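O-methyltransferase (Coxiella burnetii, PDB 3TR6) probably transfers methyl groups from S-adenosylmethionine to hydroxyl groups of a substrate, as a metal-binding O-methyltransferase. Local coordinates at residues D173-R178 / M209-I214; A53-L58 / D216-A221; T94-V97 / S101-L104; S78-G83 / A112-K117; E159-L164 / Y202-V207. All blocks are in the same frame, centred on the assembly; numbering follows the deposited sequence.

Contact 1. Residues D173-R178 / M209-I214; sequences DNVLRR and MILIPI. With NI (nickel (II) ion), chain B.
Leu211 swings CG anti to its backbone N (chi1 -160°), while Val175 has CG1 beside its own backbone N (chi1 -73°), which leaves CG2 between that N and the carbonyl carbon, directed at Leu211; the two side chains reach for each other end on. Val175 CG2 meets Leu211 CG at 3.9 Å and has both of that leucine's methyls close at hand. Leu176 slants across the same side chain, bringing its CD2 to 4.2 Å from Leu211 CD2. Leu211 is thus the shared apolar partner of two consecutive loop residues, all three buried, and Thr219 of the neighbouring strand packs against both Val175 and Leu211. Just before this patch the loop turns polar. Asp173 OD2 binds the nickel ion at 2.5 Å, with Asp147 as a further ligand. Asn174 is modelled with ND2 2.5 Å from the nickel; an amide oxygen would be the expected donor, so the orientation of this amide is doubtful. The other carboxylate oxygen, Asp173 OD1, accepts a hydrogen bond from Gln52 NE2, and that same amide nitrogen also bonds to Ile214 O, tying the metal-binding aspartate to the far end of 209-214 through a second-shell residue. A metal site beside the carboxyl ends of central strands, set in a Rossmann-like sheet, is characteristic of the cation-dependent O-methyltransferases.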
# COMPACT_ATOMS: atom_id res chain seq x y z
N ASP A 173 -5.46 6.30 -9.96
CA ASP A 173 -6.69 6.45 -9.19
C ASP A 173 -7.92 6.10 -10.03
O ASP A 173 -7.84 6.03 -11.26
CB ASP A 173 -6.80 7.87 -8.65
CG ASP A 173 -7.94 8.03 -7.65
OD1 ASP A 173 -8.49 7.01 -7.20
OD2 ASP A 173 -8.26 9.19 -7.31
N ASN A 174 -9.04 5.87 -9.36
CA ASN A 174 -10.34 5.68 -10.01
C ASN A 174 -10.45 4.44 -10.89
O ASN A 174 -11.18 4.44 -11.88
CB ASN A 174 -10.74 6.93 -10.82
CG ASN A 174 -10.74 8.19 -9.98
OD1 ASN A 174 -11.64 8.41 -9.15
ND2 ASN A 174 -9.74 9.04 -10.19
N VAL A 175 -9.73 3.38 -10.53
CA VAL A 175 -9.78 2.14 -11.30
C VAL A 175 -11.03 1.31 -10.99
O VAL A 175 -11.34 0.35 -11.70
CB VAL A 175 -8.53 1.27 -11.08
CG1 VAL A 175 -7.33 1.87 -11.79
CG2 VAL A 175 -8.25 1.09 -9.59
N LEU A 176 -11.76 1.68 -9.94
CA LEU A 176 -12.96 0.94 -9.55
C LEU A 176 -14.24 1.63 -10.02
O LEU A 176 -15.29 0.99 -10.12
CB LEU A 176 -13.00 0.70 -8.04
CG LEU A 176 -11.94 -0.26 -7.50
CD1 LEU A 176 -12.10 -0.49 -6.00
CD2 LEU A 176 -11.97 -1.59 -8.25
N ARG A 177 -14.15 2.93 -10.30
CA ARG A 177 -15.29 3.71 -10.77
C ARG A 177 -16.54 3.54 -9.91
O ARG A 177 -17.62 3.25 -10.41
CB ARG A 177 -15.60 3.40 -12.24
CG ARG A 177 -14.54 3.89 -13.21
CD ARG A 177 -14.99 3.74 -14.66
NE ARG A 177 -16.18 4.54 -14.95
CZ ARG A 177 -16.15 5.79 -15.39
NH1 ARG A 177 -14.99 6.39 -15.61
NH2 ARG A 177 -17.29 6.44 -15.63
N ARG A 178 -16.38 3.73 -8.60
CA ARG A 178 -17.48 3.62 -7.65
C ARG A 178 -18.27 2.32 -7.79
O ARG A 178 -19.42 2.22 -7.36
CB ARG A 178 -18.41 4.83 -7.74
CG ARG A 178 -17.70 6.17 -7.63
CD ARG A 178 -18.66 7.31 -7.28
NE ARG A 178 -18.79 7.50 -5.84
CZ ARG A 178 -19.89 7.23 -5.14
NH1 ARG A 178 -20.98 6.77 -5.75
NH2 ARG A 178 -19.92 7.43 -3.83
N MSE A 209 2.25 -5.50 -9.76
CA MSE A 209 1.15 -4.61 -9.41
C MSE A 209 0.27 -5.09 -8.26
O MSE A 209 0.42 -6.20 -7.75
CB MSE A 209 0.30 -4.30 -10.65
CG MSE A 209 -0.28 -5.52 -11.36
SE MSE A 209 -1.94 -6.16 -10.55
CE MSE A 209 -3.12 -4.67 -11.00
N ILE A 210 -0.64 -4.21 -7.86
CA ILE A 210 -1.58 -4.49 -6.80
C ILE A 210 -2.69 -3.45 -6.92
O ILE A 210 -2.44 -2.33 -7.36
CB ILE A 210 -0.92 -4.39 -5.42
CG1 ILE A 210 -1.78 -5.05 -4.34
CG2 ILE A 210 -0.63 -2.95 -5.06
CD1 ILE A 210 -1.82 -6.55 -4.41
N LEU A 211 -3.91 -3.83 -6.56
CA LEU A 211 -5.02 -2.88 -6.58
C LEU A 211 -5.56 -2.67 -5.17
O LEU A 211 -6.20 -3.55 -4.59
CB LEU A 211 -6.13 -3.37 -7.51
CG LEU A 211 -7.14 -2.33 -8.01
CD1 LEU A 211 -7.96 -2.90 -9.16
CD2 LEU A 211 -8.05 -1.84 -6.89
N ILE A 212 -5.28 -1.49 -4.62
CA ILE A 212 -5.67 -1.17 -3.25
C ILE A 212 -7.07 -0.56 -3.22
O ILE A 212 -7.34 0.43 -3.91
CB ILE A 212 -4.69 -0.16 -2.60
CG1 ILE A 212 -3.24 -0.55 -2.88
CG2 ILE A 212 -4.94 -0.07 -1.11
CD1 ILE A 212 -2.76 -1.74 -2.09
N PRO A 213 -7.97 -1.14 -2.41
CA PRO A 213 -9.32 -0.62 -2.25
C PRO A 213 -9.35 0.58 -1.29
O PRO A 213 -10.08 0.57 -0.30
CB PRO A 213 -10.08 -1.80 -1.65
CG PRO A 213 -9.04 -2.53 -0.86
CD PRO A 213 -7.76 -2.39 -1.65
N ILE A 214 -8.55 1.60 -1.59
CA ILE A 214 -8.60 2.84 -0.85
C ILE A 214 -8.90 3.97 -1.84
O ILE A 214 -8.48 3.90 -3.00
CB ILE A 214 -7.29 3.10 -0.08
CG1 ILE A 214 -7.54 4.01 1.12
CG2 ILE A 214 -6.23 3.69 -1.00
CD1 ILE A 214 -6.36 4.13 2.04
NI NI B . -9.41 10.99 -8.62

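Contact 2. Residues A53-L58 / D216-A221; sequences AQLLAL and DGLTLA
Leu218 CD2 is the methyl on which this contact turns: it sits 3.5 Å from Leu55 CD2 and 4.1 Å from Leu56 CD2. Leu55 and Leu218 point at each other tip to tip, while Leu56 comes in at a slant. The two helix residues get there by different routes. Leu55 sets off from the helix straight toward the strand, whereas Leu56 starts out along the flank and needs its extended chain (chi1 -69°, chi2 179°) to deliver CD2. On the strand, Leu220 also faces the helix, two residues on from Leu218. This is a helix laid against the sheet of a Rossmann-like methyltransferase: helix 50-63 covers strand 218-223, the antiparallel strand inserted between 168-173 and 207-212. Next out, Ala171 of strand 168-173 touches Leu56, Leu218 and Leu220, flooring the apolar patch. Leu56 also packs on Met82 of helix 77-83, and its side chain comes within about 4 Å of that of Ser78, which binds S-adenosyl-L-homocysteine, so the patch borders the cofactor pocket. The second subunit packs here too, its Ile212 on Leu55 and its Leu58 on Leu220. Ahead of the strand, Asp216 OD1 accepts hydrogen bonds from Arg178 N and from Thr9 OG1 of the second subunit.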
# COMPACT_ATOMS: atom_id res chain seq x y z
N ALA A 53 -4.52 9.87 -0.47
CA ALA A 53 -3.38 10.78 -0.55
C ALA A 53 -2.35 10.45 0.52
O ALA A 53 -1.15 10.52 0.28
CB ALA A 53 -3.85 12.22 -0.40
N GLN A 54 -2.83 10.08 1.70
CA GLN A 54 -1.95 9.75 2.81
C GLN A 54 -1.09 8.53 2.48
O GLN A 54 0.08 8.46 2.87
CB GLN A 54 -2.75 9.50 4.08
CG GLN A 54 -1.91 9.07 5.27
CD GLN A 54 -2.68 9.13 6.57
OE1 GLN A 54 -3.49 10.04 6.78
NE2 GLN A 54 -2.42 8.17 7.45
N LEU A 55 -1.68 7.58 1.76
CA LEU A 55 -0.96 6.40 1.29
C LEU A 55 0.12 6.80 0.29
O LEU A 55 1.22 6.25 0.30
CB LEU A 55 -1.93 5.40 0.65
CG LEU A 55 -1.34 4.30 -0.23
CD1 LEU A 55 -0.39 3.40 0.57
CD2 LEU A 55 -2.45 3.47 -0.86
N LEU A 56 -0.21 7.76 -0.58
CA LEU A 56 0.75 8.28 -1.54
C LEU A 56 1.94 8.91 -0.83
O LEU A 56 3.09 8.70 -1.21
CB LEU A 56 0.09 9.32 -2.44
CG LEU A 56 -0.95 8.85 -3.46
CD1 LEU A 56 -1.48 10.04 -4.24
CD2 LEU A 56 -0.36 7.81 -4.40
N ALA A 57 1.65 9.69 0.21
CA ALA A 57 2.70 10.33 1.00
C ALA A 57 3.62 9.28 1.62
O ALA A 57 4.84 9.46 1.66
CB ALA A 57 2.09 11.21 2.08
N LEU A 58 3.03 8.19 2.10
CA LEU A 58 3.81 7.12 2.70
C LEU A 58 4.72 6.45 1.67
O LEU A 58 5.84 6.07 1.98
CB LEU A 58 2.90 6.08 3.36
CG LEU A 58 3.60 5.02 4.23
CD1 LEU A 58 4.20 5.65 5.49
CD2 LEU A 58 2.64 3.91 4.61
N ASP A 216 -11.03 5.71 -4.58
CA ASP A 216 -11.80 5.04 -5.62
C ASP A 216 -11.01 3.89 -6.26
O ASP A 216 -11.21 3.54 -7.43
CB ASP A 216 -12.25 6.03 -6.69
CG ASP A 216 -13.29 5.44 -7.64
OD1 ASP A 216 -14.18 4.70 -7.16
OD2 ASP A 216 -13.21 5.71 -8.85
N GLY A 217 -10.13 3.28 -5.47
CA GLY A 217 -9.28 2.23 -5.98
C GLY A 217 -7.96 2.81 -6.46
O GLY A 217 -7.93 3.76 -7.24
N LEU A 218 -6.87 2.23 -5.98
CA LEU A 218 -5.55 2.71 -6.35
C LEU A 218 -4.68 1.56 -6.84
O LEU A 218 -4.25 0.71 -6.06
CB LEU A 218 -4.89 3.41 -5.16
CG LEU A 218 -3.54 4.06 -5.49
CD1 LEU A 218 -3.73 5.26 -6.43
CD2 LEU A 218 -2.83 4.48 -4.22
N THR A 219 -4.44 1.52 -8.15
CA THR A 219 -3.54 0.52 -8.72
C THR A 219 -2.10 0.99 -8.61
O THR A 219 -1.78 2.12 -8.96
CB THR A 219 -3.86 0.23 -10.19
OG1 THR A 219 -5.16 -0.37 -10.28
CG2 THR A 219 -2.84 -0.73 -10.79
N LEU A 220 -1.24 0.12 -8.09
CA LEU A 220 0.19 0.40 -8.04
C LEU A 220 0.92 -0.55 -8.99
O LEU A 220 0.71 -1.75 -8.94
CB LEU A 220 0.72 0.24 -6.63
CG LEU A 220 -0.03 1.03 -5.56
CD1 LEU A 220 0.54 0.75 -4.17
CD2 LEU A 220 -0.01 2.52 -5.86
N ALA A 221 1.76 0.01 -9.85
CA ALA A 221 2.53 -0.78 -10.79
C ALA A 221 4.01 -0.42 -10.72
O ALA A 221 4.41 0.68 -11.10
CB ALA A 221 2.00 -0.59 -12.20

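Contact 3. Residues T94-V97 / S101-L104; sequences TCDV and STAL. With SAH (S-adenosyl-L-homocysteine), chain C.
Asp96 OD1 is held by three donors, while the root of the same side chain rests on Thr102. The ribose hydroxyl O2' of S-adenosyl-L-homocysteine donates to Asp96 OD1 at 2.8 Å. Val97 N reaches that oxygen at 2.6 Å on its anti lone pair, away from the other oxygen, with a bent N-H angle of 140°, and Asp98 N is the third donor. The second oxygen, Asp96 OD2, takes the other ribose hydroxyl, O3', at 2.7 Å and also accepts from Phe74 N. Each carboxylate oxygen therefore serves one hydroxyl of the diol, and the backbone N-H groups fix the rotation of the carboxylate. Across the turn, Thr102 CG2 touches Asp96 CB at 3.6 Å. Its chi1 of 55° turns OG1 back to the helix, where it bonds to Asp98 O and Glu99 O, leaving the methyl to face the aspartate. Ser101 OG lies 4.3 Å from Asp96 OD2 and finds its partner in Asp98 OD2. An acidic residue at the end of the second strand, gripping the ribose diol just before the helix of a beta-alpha-beta unit, is a hallmark of the class I methyltransferase fold.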
# COMPACT_ATOMS: atom_id res chain seq x y z
N THR A 94 3.54 19.09 -11.30
CA THR A 94 2.13 18.77 -11.34
C THR A 94 1.49 19.29 -12.63
O THR A 94 1.78 20.40 -13.07
CB THR A 94 1.39 19.33 -10.11
OG1 THR A 94 -0.00 19.02 -10.20
CG2 THR A 94 1.58 20.83 -9.99
N CYS A 95 0.64 18.47 -13.23
CA CYS A 95 0.09 18.79 -14.54
C CYS A 95 -1.41 19.03 -14.51
O CYS A 95 -2.16 18.30 -13.87
CB CYS A 95 0.39 17.66 -15.53
SG CYS A 95 2.10 17.12 -15.54
N ASP A 96 -1.84 20.07 -15.21
CA ASP A 96 -3.25 20.35 -15.40
C ASP A 96 -3.39 21.35 -16.54
O ASP A 96 -2.40 21.91 -17.01
CB ASP A 96 -3.88 20.89 -14.12
CG ASP A 96 -5.37 20.60 -14.03
OD1 ASP A 96 -6.09 20.81 -15.03
OD2 ASP A 96 -5.83 20.14 -12.96
N VAL A 97 -4.62 21.57 -16.98
CA VAL A 97 -4.88 22.51 -18.06
C VAL A 97 -5.81 23.62 -17.58
O VAL A 97 -6.09 24.57 -18.31
CB VAL A 97 -5.50 21.79 -19.27
CG1 VAL A 97 -6.94 21.43 -18.97
CG2 VAL A 97 -5.40 22.66 -20.51
N SER A 101 -8.39 26.37 -11.01
CA SER A 101 -8.06 25.46 -9.92
C SER A 101 -6.58 25.46 -9.55
O SER A 101 -6.23 25.42 -8.37
CB SER A 101 -8.53 24.04 -10.25
OG SER A 101 -7.95 23.56 -11.44
N THR A 102 -5.71 25.52 -10.55
CA THR A 102 -4.27 25.50 -10.30
C THR A 102 -3.80 26.77 -9.59
O THR A 102 -2.80 26.76 -8.88
CB THR A 102 -3.45 25.28 -11.59
OG1 THR A 102 -3.81 26.27 -12.56
CG2 THR A 102 -3.71 23.90 -12.16
N ALA A 103 -4.53 27.87 -9.79
CA ALA A 103 -4.20 29.12 -9.12
C ALA A 103 -4.36 28.97 -7.62
O ALA A 103 -3.54 29.46 -6.84
CB ALA A 103 -5.07 30.25 -9.65
N LEU A 104 -5.42 28.28 -7.21
CA LEU A 104 -5.65 28.00 -5.80
C LEU A 104 -4.59 27.03 -5.29
O LEU A 104 -4.08 27.17 -4.17
CB LEU A 104 -7.04 27.42 -5.58
CG LEU A 104 -7.43 27.17 -4.12
CD1 LEU A 104 -7.33 28.45 -3.31
CD2 LEU A 104 -8.83 26.58 -4.04
N SAH C . -5.17 14.71 -7.98
CA SAH C . -6.14 15.77 -8.01
CB SAH C . -7.37 15.38 -8.80
CG SAH C . -7.58 16.08 -10.12
SD SAH C . -9.13 15.81 -10.97
C SAH C . -6.53 16.12 -6.62
O SAH C . -7.61 16.76 -6.42
OXT SAH C . -5.82 15.80 -5.64
C5' SAH C . -8.88 15.90 -12.73
C4' SAH C . -8.08 16.98 -13.22
O4' SAH C . -7.53 16.63 -14.54
C3' SAH C . -8.91 18.19 -13.43
O3' SAH C . -8.39 19.22 -12.70
C2' SAH C . -8.80 18.48 -14.87
O2' SAH C . -8.71 19.84 -15.08
C1' SAH C . -7.54 17.81 -15.27
N9 SAH C . -7.38 17.53 -16.69
C8 SAH C . -8.34 17.16 -17.55
N7 SAH C . -7.78 16.99 -18.76
C5 SAH C . -6.46 17.25 -18.66
C6 SAH C . -5.40 17.25 -19.57
N6 SAH C . -5.61 16.90 -20.94
N1 SAH C . -4.17 17.57 -19.14
C2 SAH C . -3.95 17.90 -17.86
N3 SAH C . -4.95 17.91 -16.96
C4 SAH C . -6.20 17.60 -17.34

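Contact 4. Residues S78-G83 / A112-K117; sequences SAIAMG and AGLSDK. With SAH (S-adenosyl-L-homocysteine), chain C.
Gly83, closing helix 77-83, and Leu114, just past helix 99-111, bring their CA atoms to 6.9 Å, where the chain has left the second helix at Gly113 (phi 88°) in a Schellman motif. Both helices belong to the Rossmann-like fold, and the turn leads on into strand 118-122. Leu114 carries most of the contact. Both its methyls lie on one side of the Gly83 carbonyl, CD2 3.7 Å from Gly83 O and CD1 nearer Gly83 C. Leu114 CD1 also reaches Ile80 CG2 at 4.2 Å, the two side chains set at a slant. Ile80 is further packed by Tyr108 and Trp109 of helix 99-111 and by Leu30 and Leu33 of helix 28-40; Ile80, Gly83 and Leu114 are all buried. At its other end helix 77-83 holds the cofactor product. Ser78 N, in the first turn, donates to the carboxylate oxygen OXT of S-adenosyl-L-homocysteine at 3.1 Å. Ser78 OG accepts from the ligand's amino N at 2.8 Å and is bonded to Asp70 OD1 as well. Lys117, extended from CA to NZ, runs back past the helix end, where one water donates to Gly83 O at 2.8 Å and accepts from Lys117 NZ at 2.6 Å.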
# COMPACT_ATOMS: atom_id res chain seq x y z
N SER A 78 -3.29 16.23 -3.97
CA SER A 78 -2.32 15.14 -4.06
C SER A 78 -0.90 15.67 -4.27
O SER A 78 0.07 15.09 -3.78
CB SER A 78 -2.69 14.18 -5.19
OG SER A 78 -2.80 14.85 -6.43
N ALA A 79 -0.79 16.78 -5.00
CA ALA A 79 0.50 17.41 -5.24
C ALA A 79 1.13 17.86 -3.94
O ALA A 79 2.33 17.69 -3.72
CB ALA A 79 0.34 18.59 -6.19
N ILE A 80 0.32 18.44 -3.06
CA ILE A 80 0.79 18.91 -1.77
C ILE A 80 0.99 17.76 -0.79
O ILE A 80 1.94 17.76 0.00
CB ILE A 80 -0.20 19.92 -1.16
CG1 ILE A 80 -0.24 21.19 -2.03
CG2 ILE A 80 0.19 20.25 0.27
CD1 ILE A 80 -1.34 22.16 -1.64
N ALA A 81 0.11 16.77 -0.84
CA ALA A 81 0.22 15.60 0.02
C ALA A 81 1.57 14.92 -0.19
O ALA A 81 2.29 14.62 0.77
CB ALA A 81 -0.91 14.62 -0.25
N MSE A 82 1.91 14.68 -1.45
CA MSE A 82 3.18 14.08 -1.80
C MSE A 82 4.33 15.06 -1.62
O MSE A 82 5.42 14.68 -1.18
CB MSE A 82 3.16 13.55 -3.24
CG MSE A 82 2.34 12.29 -3.41
SE MSE A 82 2.33 11.63 -5.23
CE MSE A 82 1.22 13.00 -6.07
N GLY A 83 4.10 16.32 -1.97
CA GLY A 83 5.10 17.36 -1.80
C GLY A 83 5.63 17.43 -0.37
O GLY A 83 6.83 17.58 -0.16
N ALA A 112 2.28 26.37 2.11
CA ALA A 112 2.80 25.16 2.75
C ALA A 112 4.33 25.14 2.78
O ALA A 112 4.93 24.33 3.48
CB ALA A 112 2.27 23.92 2.04
N GLY A 113 4.94 26.04 2.01
CA GLY A 113 6.39 26.15 1.95
C GLY A 113 7.01 25.24 0.90
O GLY A 113 8.15 24.81 1.05
N LEU A 114 6.27 24.97 -0.17
CA LEU A 114 6.71 24.01 -1.18
C LEU A 114 6.93 24.65 -2.55
O LEU A 114 6.99 23.96 -3.56
CB LEU A 114 5.70 22.87 -1.32
CG LEU A 114 5.39 22.03 -0.07
CD1 LEU A 114 4.24 21.08 -0.33
CD2 LEU A 114 6.63 21.28 0.40
N SER A 115 7.06 25.97 -2.58
CA SER A 115 7.22 26.68 -3.84
C SER A 115 8.49 26.26 -4.57
O SER A 115 8.57 26.35 -5.80
CB SER A 115 7.21 28.20 -3.63
OG SER A 115 5.93 28.64 -3.21
N ASP A 116 9.48 25.81 -3.81
CA ASP A 116 10.76 25.41 -4.39
C ASP A 116 10.75 23.95 -4.84
O ASP A 116 11.56 23.55 -5.68
CB ASP A 116 11.89 25.66 -3.40
CG ASP A 116 12.18 27.14 -3.21
OD1 ASP A 116 12.06 27.90 -4.19
OD2 ASP A 116 12.51 27.54 -2.07
N LYS A 117 9.83 23.16 -4.29
CA LYS A 117 9.76 21.74 -4.61
C LYS A 117 8.72 21.41 -5.67
O LYS A 117 8.91 20.49 -6.46
CB LYS A 117 9.50 20.92 -3.35
CG LYS A 117 10.70 20.83 -2.43
CD LYS A 117 10.40 19.98 -1.21
CE LYS A 117 11.61 19.88 -0.31
NZ LYS A 117 11.32 19.08 0.91
N SAH C . -5.17 14.71 -7.98
CA SAH C . -6.14 15.77 -8.01
CB SAH C . -7.37 15.38 -8.80
CG SAH C . -7.58 16.08 -10.12
SD SAH C . -9.13 15.81 -10.97
C SAH C . -6.53 16.12 -6.62
O SAH C . -7.61 16.76 -6.42
OXT SAH C . -5.82 15.80 -5.64
C5' SAH C . -8.88 15.90 -12.73
C4' SAH C . -8.08 16.98 -13.22
O4' SAH C . -7.53 16.63 -14.54
C3' SAH C . -8.91 18.19 -13.43
O3' SAH C . -8.39 19.22 -12.70
C2' SAH C . -8.80 18.48 -14.87
O2' SAH C . -8.71 19.84 -15.08
C1' SAH C . -7.54 17.81 -15.27
N9 SAH C . -7.38 17.53 -16.69
C8 SAH C . -8.34 17.16 -17.55
N7 SAH C . -7.78 16.99 -18.76
C5 SAH C . -6.46 17.25 -18.66
C6 SAH C . -5.40 17.25 -19.57
N6 SAH C . -5.61 16.90 -20.94
N1 SAH C . -4.17 17.57 -19.14
C2 SAH C . -3.95 17.90 -17.86
N3 SAH C . -4.95 17.91 -16.96
C4 SAH C . -6.20 17.60 -17.34
O HOH W 1 8.93 18.35 1.60

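Contact 5. Residues E159-L164 / Y202-V207; sequences ESLKLL and YKDERV
Leu161 sets its CD1 methyl over the face of the Arg206 guanidinium, 3.4 Å above the plane and over its centre, so the leucine covers one face of the ion while Asp204 lies at its edge. Arg206 grips that carboxylate side-on: NE bonds to Asp204 OD1 at 2.9 Å nearly within the guanidinium plane, and NH2 reaches Asp204 OD2 at 3.1 Å with more tilt. Asp204 OD1 also accepts from Arg206 N at 2.9 Å. This backbone donor stands 57° out of the carboxylate plane, on the opposite face from NE. With the arginine chain bent at chi3 (-70°), these bonds hold the guanidinium in an orientation that turns one face to Leu161. Tyr157 OH adds a bond to Asp204 OD2, and Glu158 forms a salt bridge with Arg206 NH1, so helix 153-163 holds the ion pair by polar groups as well. The other branch, Leu161 CD2, meets Val207 CG1 at 3.9 Å, the two side chains crossing at about a right angle. Arg25 of the second subunit bonds to Asp204 O and Val207 O. The bond from Arg206 N to Asp204 OD1 defines an Asx turn, here joining helix 189-203 to strand 207-212 of the Rossmann-like sheet.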
# COMPACT_ATOMS: atom_id res chain seq x y z
N GLU A 159 3.28 6.29 -21.19
CA GLU A 159 4.30 7.32 -21.11
C GLU A 159 5.01 7.28 -19.76
O GLU A 159 6.22 7.52 -19.68
CB GLU A 159 3.68 8.70 -21.34
CG GLU A 159 3.11 8.90 -22.73
CD GLU A 159 4.20 9.04 -23.79
OE1 GLU A 159 4.65 10.18 -24.02
OE2 GLU A 159 4.59 8.01 -24.37
N SER A 160 4.26 6.98 -18.71
CA SER A 160 4.82 6.93 -17.36
C SER A 160 5.81 5.79 -17.20
O SER A 160 6.75 5.88 -16.40
CB SER A 160 3.71 6.83 -16.32
OG SER A 160 2.99 8.05 -16.22
N LEU A 161 5.61 4.71 -17.94
CA LEU A 161 6.57 3.61 -17.93
C LEU A 161 7.92 4.05 -18.48
O LEU A 161 8.96 3.75 -17.91
CB LEU A 161 6.04 2.41 -18.72
CG LEU A 161 5.28 1.35 -17.93
CD1 LEU A 161 4.88 0.20 -18.83
CD2 LEU A 161 6.14 0.86 -16.78
N LYS A 162 7.89 4.76 -19.60
CA LYS A 162 9.11 5.24 -20.23
C LYS A 162 9.88 6.16 -19.29
O LYS A 162 11.11 6.12 -19.25
CB LYS A 162 8.78 5.98 -21.53
CG LYS A 162 8.11 5.13 -22.61
CD LYS A 162 7.75 6.00 -23.82
CE LYS A 162 7.25 5.16 -24.99
NZ LYS A 162 5.92 4.55 -24.74
N LEU A 163 9.15 6.98 -18.54
CA LEU A 163 9.75 8.00 -17.69
C LEU A 163 10.22 7.47 -16.33
O LEU A 163 10.96 8.14 -15.62
CB LEU A 163 8.77 9.15 -17.48
CG LEU A 163 8.55 10.09 -18.66
CD1 LEU A 163 7.19 10.76 -18.59
CD2 LEU A 163 9.66 11.13 -18.74
N LEU A 164 9.77 6.27 -15.98
CA LEU A 164 10.11 5.70 -14.68
C LEU A 164 11.46 5.02 -14.69
O LEU A 164 11.82 4.33 -15.65
CB LEU A 164 9.04 4.69 -14.23
CG LEU A 164 7.75 5.24 -13.62
CD1 LEU A 164 6.88 4.08 -13.15
CD2 LEU A 164 8.04 6.19 -12.47
N TYR A 202 -3.16 -5.88 -15.40
CA TYR A 202 -3.11 -7.18 -14.75
C TYR A 202 -2.28 -8.19 -15.55
O TYR A 202 -1.64 -9.08 -14.98
CB TYR A 202 -4.54 -7.70 -14.53
CG TYR A 202 -4.60 -9.09 -13.94
CD1 TYR A 202 -4.07 -9.36 -12.69
CD2 TYR A 202 -5.21 -10.13 -14.64
CE1 TYR A 202 -4.13 -10.63 -12.15
CE2 TYR A 202 -5.28 -11.40 -14.10
CZ TYR A 202 -4.74 -11.64 -12.85
OH TYR A 202 -4.80 -12.91 -12.31
N LYS A 203 -2.29 -8.04 -16.87
CA LYS A 203 -1.57 -8.95 -17.75
C LYS A 203 -0.17 -8.43 -18.10
O LYS A 203 0.67 -9.18 -18.60
CB LYS A 203 -2.37 -9.20 -19.04
CG LYS A 203 -3.53 -10.16 -18.87
CD LYS A 203 -3.04 -11.49 -18.30
CE LYS A 203 -4.18 -12.48 -18.13
NZ LYS A 203 -3.70 -13.76 -17.53
N ASP A 204 0.07 -7.16 -17.83
CA ASP A 204 1.33 -6.52 -18.19
C ASP A 204 2.51 -7.11 -17.41
O ASP A 204 2.58 -7.01 -16.19
CB ASP A 204 1.24 -5.01 -17.97
CG ASP A 204 2.45 -4.26 -18.49
OD1 ASP A 204 3.34 -4.91 -19.07
OD2 ASP A 204 2.51 -3.03 -18.33
N GLU A 205 3.45 -7.72 -18.14
CA GLU A 205 4.59 -8.37 -17.52
C GLU A 205 5.79 -7.44 -17.34
O GLU A 205 6.87 -7.87 -16.94
CB GLU A 205 5.00 -9.61 -18.31
CG GLU A 205 4.20 -10.85 -17.95
CD GLU A 205 4.40 -11.98 -18.94
OE1 GLU A 205 5.03 -11.74 -20.00
OE2 GLU A 205 3.93 -13.11 -18.68
N ARG A 206 5.59 -6.16 -17.64
CA ARG A 206 6.63 -5.16 -17.45
C ARG A 206 6.61 -4.61 -16.03
O ARG A 206 7.51 -3.88 -15.62
CB ARG A 206 6.42 -4.02 -18.44
CG ARG A 206 6.43 -4.45 -19.89
CD ARG A 206 6.06 -3.30 -20.80
NE ARG A 206 4.66 -2.93 -20.66
CZ ARG A 206 4.07 -1.98 -21.36
NH1 ARG A 206 4.76 -1.29 -22.26
NH2 ARG A 206 2.78 -1.71 -21.17
N VAL A 207 5.57 -4.98 -15.28
CA VAL A 207 5.37 -4.44 -13.94
C VAL A 207 4.96 -5.52 -12.94
O VAL A 207 4.48 -6.59 -13.32
CB VAL A 207 4.27 -3.36 -13.94
CG1 VAL A 207 4.66 -2.20 -14.82
CG2 VAL A 207 2.94 -3.95 -14.38

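Overall arrangement
Contacts 1 and 2 share the antiparallel end of the sheet, where strands 207-212 and 218-223 lie side by side; both are buried, leucine-rich and backed by the second subunit. Contact 5 also reaches that subunit, but at the opposite end of strand 207-212 from the nickel, and mixes apolar packing with an exposed arginine's ion pair. Its helix 153-163 and helix 50-63 of contact 2 flank opposite faces of the sheet. Contacts 3 and 4 belong to the cofactor half: 94-97 takes the ribose of S-adenosyl-L-homocysteine, 78-83 its amino-acid end. The touching residues of contact 3 are buried; contact 4 is buried at Leu114 but partly exposed at Lys117. Contact 2 touches contact 4, linking the halves.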